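Local structure of putative immunoglobulin-blocking virulence protein (Mycoplasma mycoides subsp. capri, 7ADK) at residues N281-Y284 with I285-A289; E437-K441 with D442-I446; Y710-S713 with L714-S717; Q461-K464 with D465-G468. The protein probably blocks or captures host immunoglobulin and is held here in a two-chain assembly with a lipoprotein. All blocks are in the same frame, centred on the assembly; numbering follows the deposited sequence.

Contact 1: residues N281-Y284 with I285-A289; sequences NQEY and IWLIA
Ile285 folds back against the carbonyl of Asn281, four residues earlier on helix 280-288. Its backbone N donates to Asn281 O over 3.0 Å in a nearly straight bond (167°). Its CG1, anti to the carbonyl carbon of Ile285 itself (chi1 -75°), comes to 3.2 Å from the same Asn281 O, and CD1 continues past that oxygen, so both the amide and the apolar branch of Ile285 crowd the one oxygen. Tyr284 takes part mainly through its backbone: Tyr284 O receives weak bonds from Ile288 N at 3.4 Å and from Leu287 N at 3.2 Å, a carbonyl shared between the i+4 and i+3 amides. Of its side chain, CB touches CD2 of Leu287 loosely, at 4.3 Å, while the ring swings back so that the amide N of Asn281 lies in its plane at the edge. Glu283 starts away from the following turn, but its chain bends at chi2 (58°) and the carboxylate returns toward Leu287 and Trp286. OE2 reaches Leu287 CD2 at 3.6 Å, and OE1 approaches Trp286 CE3 at 4.1 Å, obliquely, although the carboxylate and indole planes are nearly parallel. In the backbone of the same turn, Glu283 O accepts from Trp286 N at 2.8 Å, an i+3 bond with the donor above the carbonyl plane. The turn lies buried in a cluster of helices: Ile285 packs on Ile227 of helix 227-235 and Phe214 of helix 209-218, the Trp286 ring meets Lys263 in a cation-pi contact, and Tyr284 and Leu287 both lie on Leu253 of helix 247-253.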
ATOM      1  N   ASN A 281      31.015 -24.713 -18.918  1.00 95.04           N
ATOM      2  CA  ASN A 281      31.372 -24.758 -17.488  1.00 95.04           C
ATOM      3  C   ASN A 281      32.240 -25.974 -17.123  1.00 95.04           C
ATOM      4  O   ASN A 281      33.231 -25.797 -16.428  1.00 95.04           O
ATOM      5  CB  ASN A 281      30.111 -24.684 -16.600  1.00 95.04           C
ATOM      6  CG  ASN A 281      29.505 -23.290 -16.478  1.00 95.04           C
ATOM      7  OD1 ASN A 281      30.173 -22.275 -16.561  1.00 95.04           O
ATOM      8  ND2 ASN A 281      28.217 -23.189 -16.269  1.00 95.04           N
ATOM      9  N   GLN A 282      31.925 -27.180 -17.610  1.00 94.46           N
ATOM     10  CA  GLN A 282      32.751 -28.385 -17.404  1.00 94.46           C
ATOM     11  C   GLN A 282      34.183 -28.211 -17.931  1.00 94.46           C
ATOM     12  O   GLN A 282      35.122 -28.632 -17.269  1.00 94.46           O
ATOM     13  CB  GLN A 282      32.105 -29.608 -18.079  1.00 94.46           C
ATOM     14  CG  GLN A 282      30.804 -30.014 -17.388  1.00 94.46           C
ATOM     15  CD  GLN A 282      30.257 -31.358 -17.866  1.00 94.46           C
ATOM     16  OE1 GLN A 282      30.804 -32.411 -17.588  1.00 94.46           O
ATOM     17  NE2 GLN A 282      29.152 -31.406 -18.573  1.00 94.46           N
ATOM     18  N   GLU A 283      34.357 -27.554 -19.077  1.00 94.84           N
ATOM     19  CA  GLU A 283      35.655 -27.046 -19.522  1.00 94.84           C
ATOM     20  C   GLU A 283      36.288 -26.077 -18.520  1.00 94.84           C
ATOM     21  O   GLU A 283      37.346 -26.372 -17.974  1.00 94.84           O
ATOM     22  CB  GLU A 283      35.530 -26.480 -20.952  1.00 94.84           C
ATOM     23  CG  GLU A 283      36.628 -25.549 -21.498  1.00 94.84           C
ATOM     24  CD  GLU A 283      38.072 -26.058 -21.556  1.00 94.84           C
ATOM     25  OE1 GLU A 283      38.434 -27.072 -20.928  1.00 94.84           O
ATOM     26  OE2 GLU A 283      38.872 -25.388 -22.247  1.00 94.84           O
ATOM     27  N   TYR A 284      35.711 -24.910 -18.243  1.00 89.68           N
ATOM     28  CA  TYR A 284      36.548 -23.853 -17.669  1.00 89.68           C
ATOM     29  C   TYR A 284      36.688 -23.985 -16.134  1.00 89.68           C
ATOM     30  O   TYR A 284      37.651 -23.487 -15.561  1.00 89.68           O
ATOM     31  CB  TYR A 284      36.272 -22.537 -18.427  1.00 89.68           C
ATOM     32  CG  TYR A 284      35.144 -21.570 -18.122  1.00 89.68           C
ATOM     33  CD1 TYR A 284      33.818 -21.938 -18.377  1.00 89.68           C
ATOM     34  CD2 TYR A 284      35.444 -20.207 -18.298  1.00 89.68           C
ATOM     35  CE1 TYR A 284      32.788 -21.001 -18.570  1.00 89.68           C
ATOM     36  CE2 TYR A 284      34.448 -19.249 -18.543  1.00 89.68           C
ATOM     37  CZ  TYR A 284      33.103 -19.637 -18.647  1.00 89.68           C
ATOM     38  OH  TYR A 284      32.137 -18.718 -18.874  1.00 89.68           O
ATOM     39  N   ILE A 285      35.902 -24.878 -15.502  1.00 84.49           N
ATOM     40  CA  ILE A 285      36.208 -25.538 -14.212  1.00 84.49           C
ATOM     41  C   ILE A 285      37.569 -26.262 -14.234  1.00 84.49           C
ATOM     42  O   ILE A 285      38.343 -26.200 -13.277  1.00 84.49           O
ATOM     43  CB  ILE A 285      35.070 -26.527 -13.824  1.00 84.49           C
ATOM     44  CG1 ILE A 285      33.837 -25.743 -13.323  1.00 84.49           C
ATOM     45  CG2 ILE A 285      35.478 -27.550 -12.750  1.00 84.49           C
ATOM     46  CD1 ILE A 285      32.575 -26.571 -13.077  1.00 84.49           C
ATOM     47  N   TRP A 286      37.895 -26.960 -15.320  1.00 86.63           N
ATOM     48  CA  TRP A 286      39.161 -27.667 -15.473  1.00 86.63           C
ATOM     49  C   TRP A 286      40.337 -26.706 -15.686  1.00 86.63           C
ATOM     50  O   TRP A 286      41.483 -27.102 -15.482  1.00 86.63           O
ATOM     51  CB  TRP A 286      39.023 -28.741 -16.568  1.00 86.63           C
ATOM     52  CG  TRP A 286      40.161 -29.694 -16.748  1.00 86.63           C
ATOM     53  CD1 TRP A 286      40.373 -30.830 -16.051  1.00 86.63           C
ATOM     54  CD2 TRP A 286      41.254 -29.620 -17.705  1.00 86.63           C
ATOM     55  NE1 TRP A 286      41.573 -31.388 -16.431  1.00 86.63           N
ATOM     56  CE2 TRP A 286      42.181 -30.656 -17.416  1.00 86.63           C
ATOM     57  CE3 TRP A 286      41.541 -28.801 -18.812  1.00 86.63           C
ATOM     58  CZ2 TRP A 286      43.387 -30.795 -18.108  1.00 86.63           C
ATOM     59  CZ3 TRP A 286      42.710 -28.989 -19.569  1.00 86.63           C
ATOM     60  CH2 TRP A 286      43.655 -29.951 -19.193  1.00 86.63           C
ATOM     61  N   LEU A 287      40.129 -25.434 -16.041  1.00 82.88           N
ATOM     62  CA  LEU A 287      41.202 -24.429 -16.023  1.00 82.88           C
ATOM     63  C   LEU A 287      41.526 -24.014 -14.586  1.00 82.88           C
ATOM     64  O   LEU A 287      42.636 -24.248 -14.138  1.00 82.88           O
ATOM     65  CB  LEU A 287      40.898 -23.212 -16.921  1.00 82.88           C
ATOM     66  CG  LEU A 287      41.153 -23.311 -18.429  1.00 82.88           C
ATOM     67  CD1 LEU A 287      42.547 -23.813 -18.741  1.00 82.88           C
ATOM     68  CD2 LEU A 287      40.167 -24.184 -19.161  1.00 82.88           C
ATOM     69  N   ILE A 288      40.572 -23.479 -13.832  1.00 80.91           N
ATOM     70  CA  ILE A 288      40.782 -23.038 -12.445  1.00 80.91           C
ATOM     71  C   ILE A 288      41.333 -24.156 -11.551  1.00 80.91           C
ATOM     72  O   ILE A 288      42.270 -23.915 -10.798  1.00 80.91           O
ATOM     73  CB  ILE A 288      39.499 -22.407 -11.851  1.00 80.91           C
ATOM     74  CG1 ILE A 288      38.297 -23.368 -11.795  1.00 80.91           C
ATOM     75  CG2 ILE A 288      39.133 -21.162 -12.648  1.00 80.91           C
ATOM     76  CD1 ILE A 288      36.977 -22.766 -11.332  1.00 80.91           C
ATOM     77  N   ALA A 289      40.854 -25.397 -11.681  1.00 83.36           N
ATOM     78  CA  ALA A 289      41.368 -26.537 -10.923  1.00 83.36           C
ATOM     79  C   ALA A 289      42.774 -27.028 -11.351  1.00 83.36           C
ATOM     80  O   ALA A 289      43.281 -27.984 -10.771  1.00 83.36           O
ATOM     81  CB  ALA A 289      40.333 -27.650 -10.974  1.00 83.36           C
TER

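Contact 2: residues E437-K441 with D442-I446; sequences EKLQK and DGEQI
A Schellman motif closes helix 426-442, the helical part of a beta-alpha-beta crossover from strand 415-422 to the parallel strand 448-454. Leu439 and Glu444 are the side chains that meet across it. Gly443 supplies the positive phi (73°) that turns the chain out of the helix, and its N donates to Gln440 O over 3.0 Å, with the donor well above the carbonyl plane. One residue on, Glu444 N makes a weak 3.2 Å bond back to Leu439 O, the 6→1 bond that, with the 5→2 bond from Gly443, makes the motif. Asp442 N still makes the helical i-4 bond, to Lys438 O at 3.1 Å. The side chains of Leu439 and Glu444 lie side by side and point the same way: Leu439 CD1 meets Glu444 CG at 3.7 Å and touches CB as well. This apolar contact between the two end residues of the motif uses only the aliphatic part of the glutamate. Asp442 folds its carboxylate over the last turn, where OD2 is bonded to the Tyr388 hydroxyl. The amide of Gln440 is held elsewhere, its NE2 giving a bond to Ala469 O. Glu444 sends CG anti to its own N (chi1 178°) and then bends at chi2, which divides its carboxylate between two partners: OE2 bonds with the hydroxyl of Tyr384, and OE1 accepts Gln445 N at 3.1 Å through its anti lone pair.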
ATOM      1  N   GLU A 437       6.974  10.953  37.300  1.00 79.14           N
ATOM      2  CA  GLU A 437       7.030  11.912  38.408  1.00 79.14           C
ATOM      3  C   GLU A 437       7.134  11.272  39.804  1.00 79.14           C
ATOM      4  O   GLU A 437       7.902  11.767  40.627  1.00 79.14           O
ATOM      5  CB  GLU A 437       5.847  12.885  38.338  1.00 79.14           C
ATOM      6  CG  GLU A 437       5.966  13.920  37.207  1.00 79.14           C
ATOM      7  CD  GLU A 437       7.092  14.958  37.394  1.00 79.14           C
ATOM      8  OE1 GLU A 437       7.295  15.803  36.493  1.00 79.14           O
ATOM      9  OE2 GLU A 437       7.806  14.947  38.424  1.00 79.14           O
ATOM     10  N   LYS A 438       6.443  10.159  40.096  1.00 81.43           N
ATOM     11  CA  LYS A 438       6.581   9.472  41.388  1.00 81.43           C
ATOM     12  C   LYS A 438       7.995   8.925  41.604  1.00 81.43           C
ATOM     13  O   LYS A 438       8.529   9.100  42.692  1.00 81.43           O
ATOM     14  CB  LYS A 438       5.472   8.431  41.614  1.00 81.43           C
ATOM     15  CG  LYS A 438       4.240   9.096  42.244  1.00 81.43           C
ATOM     16  CD  LYS A 438       3.128   8.150  42.695  1.00 81.43           C
ATOM     17  CE  LYS A 438       2.115   7.823  41.611  1.00 81.43           C
ATOM     18  NZ  LYS A 438       0.912   7.166  42.136  1.00 81.43           N
ATOM     19  N   LEU A 439       8.654   8.390  40.577  1.00 80.51           N
ATOM     20  CA  LEU A 439      10.065   8.006  40.675  1.00 80.51           C
ATOM     21  C   LEU A 439      10.970   9.235  40.919  1.00 80.51           C
ATOM     22  O   LEU A 439      11.910   9.145  41.705  1.00 80.51           O
ATOM     23  CB  LEU A 439      10.489   7.197  39.436  1.00 80.51           C
ATOM     24  CG  LEU A 439      10.218   5.679  39.433  1.00 80.51           C
ATOM     25  CD1 LEU A 439      11.070   4.945  40.443  1.00 80.51           C
ATOM     26  CD2 LEU A 439       8.788   5.296  39.708  1.00 80.51           C
ATOM     27  N   GLN A 440      10.681  10.396  40.330  1.00 80.21           N
ATOM     28  CA  GLN A 440      11.487  11.600  40.556  1.00 80.21           C
ATOM     29  C   GLN A 440      11.384  12.165  41.981  1.00 80.21           C
ATOM     30  O   GLN A 440      12.420  12.406  42.598  1.00 80.21           O
ATOM     31  CB  GLN A 440      11.143  12.680  39.530  1.00 80.21           C
ATOM     32  CG  GLN A 440      11.845  12.416  38.201  1.00 80.21           C
ATOM     33  CD  GLN A 440      11.367  13.383  37.139  1.00 80.21           C
ATOM     34  OE1 GLN A 440      11.847  14.415  36.957  1.00 80.21           O
ATOM     35  NE2 GLN A 440      10.409  13.085  36.410  1.00 80.21           N
ATOM     36  N   LYS A 441      10.182  12.362  42.543  1.00 85.56           N
ATOM     37  CA  LYS A 441      10.053  12.877  43.920  1.00 85.56           C
ATOM     38  C   LYS A 441      10.467  11.874  45.000  1.00 85.56           C
ATOM     39  O   LYS A 441      10.930  12.284  46.061  1.00 85.56           O
ATOM     40  CB  LYS A 441       8.676  13.513  44.172  1.00 85.56           C
ATOM     41  CG  LYS A 441       7.469  12.576  44.161  1.00 85.56           C
ATOM     42  CD  LYS A 441       6.167  13.331  44.426  1.00 85.56           C
ATOM     43  CE  LYS A 441       4.931  12.450  44.393  1.00 85.56           C
ATOM     44  NZ  LYS A 441       3.719  13.142  44.776  1.00 85.56           N
ATOM     45  N   ASP A 442      10.422  10.571  44.708  1.00 87.80           N
ATOM     46  CA  ASP A 442      11.043   9.537  45.544  1.00 87.80           C
ATOM     47  C   ASP A 442      12.577   9.477  45.408  1.00 87.80           C
ATOM     48  O   ASP A 442      13.253   8.874  46.229  1.00 87.80           O
ATOM     49  CB  ASP A 442      10.396   8.180  45.242  1.00 87.80           C
ATOM     50  CG  ASP A 442       8.919   8.104  45.643  1.00 87.80           C
ATOM     51  OD1 ASP A 442       8.454   8.922  46.467  1.00 87.80           O
ATOM     52  OD2 ASP A 442       8.235   7.168  45.180  1.00 87.80           O
ATOM     53  N   GLY A 443      13.152  10.134  44.404  1.00 88.12           N
ATOM     54  CA  GLY A 443      14.594  10.260  44.217  1.00 88.12           C
ATOM     55  C   GLY A 443      15.290   8.987  43.752  1.00 88.12           C
ATOM     56  O   GLY A 443      16.506   8.894  43.837  1.00 88.12           O
ATOM     57  N   GLU A 444      14.555   8.022  43.205  1.00 85.99           N
ATOM     58  CA  GLU A 444      15.140   6.884  42.493  1.00 85.99           C
ATOM     59  C   GLU A 444      15.646   7.322  41.107  1.00 85.99           C
ATOM     60  O   GLU A 444      14.945   8.002  40.363  1.00 85.99           O
ATOM     61  CB  GLU A 444      14.115   5.741  42.442  1.00 85.99           C
ATOM     62  CG  GLU A 444      14.549   4.486  41.679  1.00 85.99           C
ATOM     63  CD  GLU A 444      15.736   3.749  42.317  1.00 85.99           C
ATOM     64  OE1 GLU A 444      16.830   4.338  42.441  1.00 85.99           O
ATOM     65  OE2 GLU A 444      15.576   2.564  42.680  1.00 85.99           O
ATOM     66  N   GLN A 445      16.888   6.989  40.753  1.00 81.49           N
ATOM     67  CA  GLN A 445      17.589   7.523  39.576  1.00 81.49           C
ATOM     68  C   GLN A 445      17.525   6.523  38.423  1.00 81.49           C
ATOM     69  O   GLN A 445      17.904   5.368  38.586  1.00 81.49           O
ATOM     70  CB  GLN A 445      19.040   7.860  39.968  1.00 81.49           C
ATOM     71  CG  GLN A 445      19.943   8.424  38.854  1.00 81.49           C
ATOM     72  CD  GLN A 445      19.690   9.880  38.477  1.00 81.49           C
ATOM     73  OE1 GLN A 445      18.699  10.494  38.839  1.00 81.49           O
ATOM     74  NE2 GLN A 445      20.563  10.492  37.715  1.00 81.49           N
ATOM     75  N   ILE A 446      17.080   6.953  37.244  1.00 73.53           N
ATOM     76  CA  ILE A 446      16.987   6.113  36.040  1.00 73.53           C
ATOM     77  C   ILE A 446      18.103   6.486  35.055  1.00 73.53           C
ATOM     78  O   ILE A 446      18.240   7.643  34.670  1.00 73.53           O
ATOM     79  CB  ILE A 446      15.582   6.237  35.410  1.00 73.53           C
ATOM     80  CG1 ILE A 446      14.425   5.907  36.375  1.00 73.53           C
ATOM     81  CG2 ILE A 446      15.454   5.406  34.137  1.00 73.53           C
ATOM     82  CD1 ILE A 446      14.437   4.515  36.972  1.00 73.53           C
TER

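Contact 3: residues Y710-S713 with L714-S717; sequences YNES and LRNS
Glu712, in the first turn of the short helix 712-715, meets Arg715 and, just past the helix, Asn716, and its side chain can be followed atom by atom. CB lies 3.9 Å from NH2 of Arg715, and CG, anti to the glutamate's own N (chi1 -177°), passes the same NH2 at 4.0 Å. The guanidinium thus lies beside the root of the glutamate, one face over Glu712 CA, and its plane stands 79° from the carboxylate. A bend at chi2 then carries CD away toward Asn716. There OE1 takes Asn716 ND2 at 2.8 Å, met from above the carboxylate plane, while OE2 receives the hydroxyl of Ser713, whose OG donates over 2.6 Å nearly along the C-O axis. At the helix start, the N-cap residue Asn711 offers one carbonyl to two amides: Asn711 O is 3.2 Å from Leu714 N and 3.0 Å from Arg715 N, both hydrogen-bonded. The guanidinium itself is held by NE, which bonds to Glu709 O, and Leu714 packs on Phe679 of strand 676-679. Asn716 also packs on Ala260 of the lipoprotein chain. Each carboxylate oxygen of Glu712 therefore has a neutral donor, which fixes the rotation of the group. The opposite charge of Arg715 is near but not in contact, with Glu712 OE1 and Arg715 NH2 5.6 Å apart. A negative charge in the first turn would also probably be stabilised by the N-terminal end of the helix.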
ATOM      1  N   TYR A 710       7.973  22.362 -10.538  1.00 69.36           N
ATOM      2  CA  TYR A 710       8.399  21.430  -9.494  1.00 69.36           C
ATOM      3  C   TYR A 710       7.236  20.816  -8.705  1.00 69.36           C
ATOM      4  O   TYR A 710       7.467  19.903  -7.923  1.00 69.36           O
ATOM      5  CB  TYR A 710       9.410  22.132  -8.573  1.00 69.36           C
ATOM      6  CG  TYR A 710      10.683  22.687  -9.209  1.00 69.36           C
ATOM      7  CD1 TYR A 710      11.115  22.285 -10.486  1.00 69.36           C
ATOM      8  CD2 TYR A 710      11.463  23.608  -8.486  1.00 69.36           C
ATOM      9  CE1 TYR A 710      12.282  22.823 -11.050  1.00 69.36           C
ATOM     10  CE2 TYR A 710      12.636  24.152  -9.044  1.00 69.36           C
ATOM     11  CZ  TYR A 710      13.041  23.766 -10.337  1.00 69.36           C
ATOM     12  OH  TYR A 710      14.149  24.307 -10.906  1.00 69.36           O
ATOM     13  N   ASN A 711       5.995  21.286  -8.872  1.00 67.78           N
ATOM     14  CA  ASN A 711       4.818  20.751  -8.193  1.00 67.78           C
ATOM     15  C   ASN A 711       3.861  20.114  -9.199  1.00 67.78           C
ATOM     16  O   ASN A 711       3.262  20.826  -9.998  1.00 67.78           O
ATOM     17  CB  ASN A 711       4.143  21.871  -7.410  1.00 67.78           C
ATOM     18  CG  ASN A 711       2.949  21.393  -6.633  1.00 67.78           C
ATOM     19  OD1 ASN A 711       3.034  20.926  -5.521  1.00 67.78           O
ATOM     20  ND2 ASN A 711       1.783  21.492  -7.188  1.00 67.78           N
ATOM     21  N   GLU A 712       3.651  18.798  -9.108  1.00 72.16           N
ATOM     22  CA  GLU A 712       2.861  18.006 -10.060  1.00 72.16           C
ATOM     23  C   GLU A 712       1.474  18.592 -10.326  1.00 72.16           C
ATOM     24  O   GLU A 712       1.105  18.863 -11.467  1.00 72.16           O
ATOM     25  CB  GLU A 712       2.782  16.560  -9.537  1.00 72.16           C
ATOM     26  CG  GLU A 712       2.044  15.552 -10.440  1.00 72.16           C
ATOM     27  CD  GLU A 712       0.501  15.567 -10.370  1.00 72.16           C
ATOM     28  OE1 GLU A 712      -0.139  15.196 -11.380  1.00 72.16           O
ATOM     29  OE2 GLU A 712      -0.079  15.895  -9.309  1.00 72.16           O
ATOM     30  N   SER A 713       0.714  18.853  -9.265  1.00 72.12           N
ATOM     31  CA  SER A 713      -0.706  19.191  -9.381  1.00 72.12           C
ATOM     32  C   SER A 713      -0.953  20.637  -9.828  1.00 72.12           C
ATOM     33  O   SER A 713      -2.091  21.029 -10.042  1.00 72.12           O
ATOM     34  CB  SER A 713      -1.443  18.841  -8.095  1.00 72.12           C
ATOM     35  OG  SER A 713      -0.957  17.636  -7.538  1.00 72.12           O
ATOM     36  N   LEU A 714       0.121  21.412  -9.997  1.00 72.30           N
ATOM     37  CA  LEU A 714       0.173  22.722 -10.650  1.00 72.30           C
ATOM     38  C   LEU A 714       0.720  22.619 -12.087  1.00 72.30           C
ATOM     39  O   LEU A 714       0.227  23.297 -12.987  1.00 72.30           O
ATOM     40  CB  LEU A 714       1.029  23.678  -9.802  1.00 72.30           C
ATOM     41  CG  LEU A 714       0.351  24.231  -8.543  1.00 72.30           C
ATOM     42  CD1 LEU A 714       1.373  24.980  -7.707  1.00 72.30           C
ATOM     43  CD2 LEU A 714      -0.729  25.234  -8.871  1.00 72.30           C
ATOM     44  N   ARG A 715       1.694  21.741 -12.328  1.00 71.94           N
ATOM     45  CA  ARG A 715       2.315  21.477 -13.632  1.00 71.94           C
ATOM     46  C   ARG A 715       1.327  21.076 -14.718  1.00 71.94           C
ATOM     47  O   ARG A 715       1.535  21.418 -15.882  1.00 71.94           O
ATOM     48  CB  ARG A 715       3.341  20.345 -13.459  1.00 71.94           C
ATOM     49  CG  ARG A 715       4.382  20.280 -14.582  1.00 71.94           C
ATOM     50  CD  ARG A 715       5.169  18.976 -14.521  1.00 71.94           C
ATOM     51  NE  ARG A 715       5.822  18.765 -13.221  1.00 71.94           N
ATOM     52  CZ  ARG A 715       5.821  17.680 -12.474  1.00 71.94           C
ATOM     53  NH1 ARG A 715       6.584  17.632 -11.436  1.00 71.94           N
ATOM     54  NH2 ARG A 715       5.098  16.636 -12.721  1.00 71.94           N
ATOM     55  N   ASN A 716       0.268  20.358 -14.330  1.00 74.89           N
ATOM     56  CA  ASN A 716      -0.740  19.783 -15.231  1.00 74.89           C
ATOM     57  C   ASN A 716      -1.544  20.804 -16.069  1.00 74.89           C
ATOM     58  O   ASN A 716      -2.033  20.449 -17.142  1.00 74.89           O
ATOM     59  CB  ASN A 716      -1.682  18.884 -14.406  1.00 74.89           C
ATOM     60  CG  ASN A 716      -1.024  17.606 -13.910  1.00 74.89           C
ATOM     61  OD1 ASN A 716       0.082  17.249 -14.292  1.00 74.89           O
ATOM     62  ND2 ASN A 716      -1.692  16.866 -13.058  1.00 74.89           N
ATOM     63  N   SER A 717      -1.671  22.061 -15.630  1.00 81.60           N
ATOM     64  CA  SER A 717      -2.459  23.094 -16.320  1.00 81.60           C
ATOM     65  C   SER A 717      -1.874  24.512 -16.274  1.00 81.60           C
ATOM     66  O   SER A 717      -2.228  25.333 -17.116  1.00 81.60           O
ATOM     67  CB  SER A 717      -3.873  23.114 -15.754  1.00 81.60           C
ATOM     68  OG  SER A 717      -3.847  23.324 -14.364  1.00 81.60           O
TER

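Contact 4: residues Q461-K464 with D465-G468; sequences QAFK and DILG
Phe463 and Ile466 both turn their first side-chain branch anti to the carbonyl carbon (chi1 -67° for Phe463 CG, -64° for Ile466 CG1), and with matching first torsions the two side chains run side by side and point the same way. Ile466 stays extended at chi2 (161°), which brings its CD1 to 3.8 Å from CD1 of the Phe463 ring, approached obliquely. Phe463 sits at the N-cap position of helix 464-467, and the start of the helix is fastened through its carbonyl: Phe463 O accepts Leu467 N at 2.9 Å almost in line with the C=O, and Ile466 N at 3.0 Å from above the carbonyl plane. Lys464 O receives Gly468 N at 3.1 Å, continuing the helical pattern by one step. The lysine side chain leaves the turn extended beyond CG, and its NZ forms a salt bridge with Asp557. The backbone N of Phe463 donates to Glu680 OE2 of the lipoprotein chain, so this helix start belongs to the interface between the two proteins. Within the fold, Ile466 packs on Tyr429, Ser432 and Ile436 of helix 426-442, while the Phe463 ring rests on Val423 and Ser490, in the loops that follow strands 415-422 and 473-481.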
ATOM      1  N   GLN A 461      -1.295  10.061  18.678  1.00 72.70           N
ATOM      2  CA  GLN A 461      -0.969   9.950  20.101  1.00 72.70           C
ATOM      3  C   GLN A 461       0.129  10.938  20.524  1.00 72.70           C
ATOM      4  O   GLN A 461       1.232  10.923  19.986  1.00 72.70           O
ATOM      5  CB  GLN A 461      -0.556   8.499  20.335  1.00 72.70           C
ATOM      6  CG  GLN A 461      -0.115   8.143  21.754  1.00 72.70           C
ATOM      7  CD  GLN A 461       0.339   6.705  21.928  1.00 72.70           C
ATOM      8  OE1 GLN A 461       0.628   6.253  23.013  1.00 72.70           O
ATOM      9  NE2 GLN A 461       0.433   5.902  20.900  1.00 72.70           N
ATOM     10  N   ALA A 462      -0.175  11.811  21.482  1.00 73.24           N
ATOM     11  CA  ALA A 462       0.707  12.880  21.913  1.00 73.24           C
ATOM     12  C   ALA A 462       1.712  12.408  22.970  1.00 73.24           C
ATOM     13  O   ALA A 462       1.388  11.580  23.820  1.00 73.24           O
ATOM     14  CB  ALA A 462      -0.154  14.035  22.420  1.00 73.24           C
ATOM     15  N   PHE A 463       2.920  12.981  22.968  1.00 69.37           N
ATOM     16  CA  PHE A 463       3.987  12.676  23.930  1.00 69.37           C
ATOM     17  C   PHE A 463       4.653  13.906  24.565  1.00 69.37           C
ATOM     18  O   PHE A 463       5.421  13.722  25.506  1.00 69.37           O
ATOM     19  CB  PHE A 463       5.036  11.743  23.307  1.00 69.37           C
ATOM     20  CG  PHE A 463       4.541  10.354  23.004  1.00 69.37           C
ATOM     21  CD1 PHE A 463       4.460   9.425  24.047  1.00 69.37           C
ATOM     22  CD2 PHE A 463       4.152   9.986  21.711  1.00 69.37           C
ATOM     23  CE1 PHE A 463       3.955   8.146  23.809  1.00 69.37           C
ATOM     24  CE2 PHE A 463       3.666   8.698  21.466  1.00 69.37           C
ATOM     25  CZ  PHE A 463       3.555   7.781  22.520  1.00 69.37           C
ATOM     26  N   LYS A 464       4.345  15.146  24.145  1.00 69.77           N
ATOM     27  CA  LYS A 464       4.955  16.373  24.695  1.00 69.77           C
ATOM     28  C   LYS A 464       4.752  16.509  26.212  1.00 69.77           C
ATOM     29  O   LYS A 464       5.653  16.977  26.898  1.00 69.77           O
ATOM     30  CB  LYS A 464       4.465  17.637  23.948  1.00 69.77           C
ATOM     31  CG  LYS A 464       4.953  17.765  22.496  1.00 69.77           C
ATOM     32  CD  LYS A 464       4.616  19.121  21.857  1.00 69.77           C
ATOM     33  CE  LYS A 464       5.130  19.250  20.413  1.00 69.77           C
ATOM     34  NZ  LYS A 464       4.823  20.560  19.788  1.00 69.77           N
ATOM     35  N   ASP A 465       3.640  16.018  26.758  1.00 74.30           N
ATOM     36  CA  ASP A 465       3.357  16.004  28.200  1.00 74.30           C
ATOM     37  C   ASP A 465       4.156  14.944  28.988  1.00 74.30           C
ATOM     38  O   ASP A 465       4.442  15.132  30.166  1.00 74.30           O
ATOM     39  CB  ASP A 465       1.853  15.800  28.421  1.00 74.30           C
ATOM     40  CG  ASP A 465       0.961  16.867  27.779  1.00 74.30           C
ATOM     41  OD1 ASP A 465       1.441  17.975  27.441  1.00 74.30           O
ATOM     42  OD2 ASP A 465      -0.252  16.608  27.625  1.00 74.30           O
ATOM     43  N   ILE A 466       4.534  13.844  28.340  1.00 71.23           N
ATOM     44  CA  ILE A 466       5.305  12.735  28.920  1.00 71.23           C
ATOM     45  C   ILE A 466       6.807  13.017  28.830  1.00 71.23           C
ATOM     46  O   ILE A 466       7.511  12.972  29.835  1.00 71.23           O
ATOM     47  CB  ILE A 466       4.923  11.404  28.224  1.00 71.23           C
ATOM     48  CG1 ILE A 466       3.448  11.040  28.478  1.00 71.23           C
ATOM     49  CG2 ILE A 466       5.816  10.255  28.707  1.00 71.23           C
ATOM     50  CD1 ILE A 466       2.884  10.027  27.501  1.00 71.23           C
ATOM     51  N   LEU A 467       7.301  13.340  27.636  1.00 69.37           N
ATOM     52  CA  LEU A 467       8.696  13.723  27.422  1.00 69.37           C
ATOM     53  C   LEU A 467       9.063  14.985  28.212  1.00 69.37           C
ATOM     54  O   LEU A 467      10.159  15.059  28.750  1.00 69.37           O
ATOM     55  CB  LEU A 467       8.953  13.890  25.914  1.00 69.37           C
ATOM     56  CG  LEU A 467       9.578  12.684  25.187  1.00 69.37           C
ATOM     57  CD1 LEU A 467       8.954  11.340  25.540  1.00 69.37           C
ATOM     58  CD2 LEU A 467       9.437  12.876  23.686  1.00 69.37           C
ATOM     59  N   GLY A 468       8.141  15.935  28.367  1.00 73.16           N
ATOM     60  CA  GLY A 468       8.312  17.109  29.222  1.00 73.16           C
ATOM     61  C   GLY A 468       8.295  16.838  30.730  1.00 73.16           C
ATOM     62  O   GLY A 468       8.719  17.700  31.492  1.00 73.16           O
TER

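All four contacts are single helical turns or helix ends, spread over an elongated chain. Contacts 2 and 4 are neighbours, centres 18 Å apart and nearest atoms about 6 Å, and are linked by helix 426-442: contact 2 is its C-terminal end, while Ile466 of contact 4 packs along it. Contact 1 lies in a separate helical cluster on the opposite side of the chain's centre from both, its centre 71 Å from that of contact 2. Contact 3, near the C-terminus, is about 38 Å from contact 4 between centres. These two, 3 and 4, touch the lipoprotein chain, whereas contacts 1 and 2 do not.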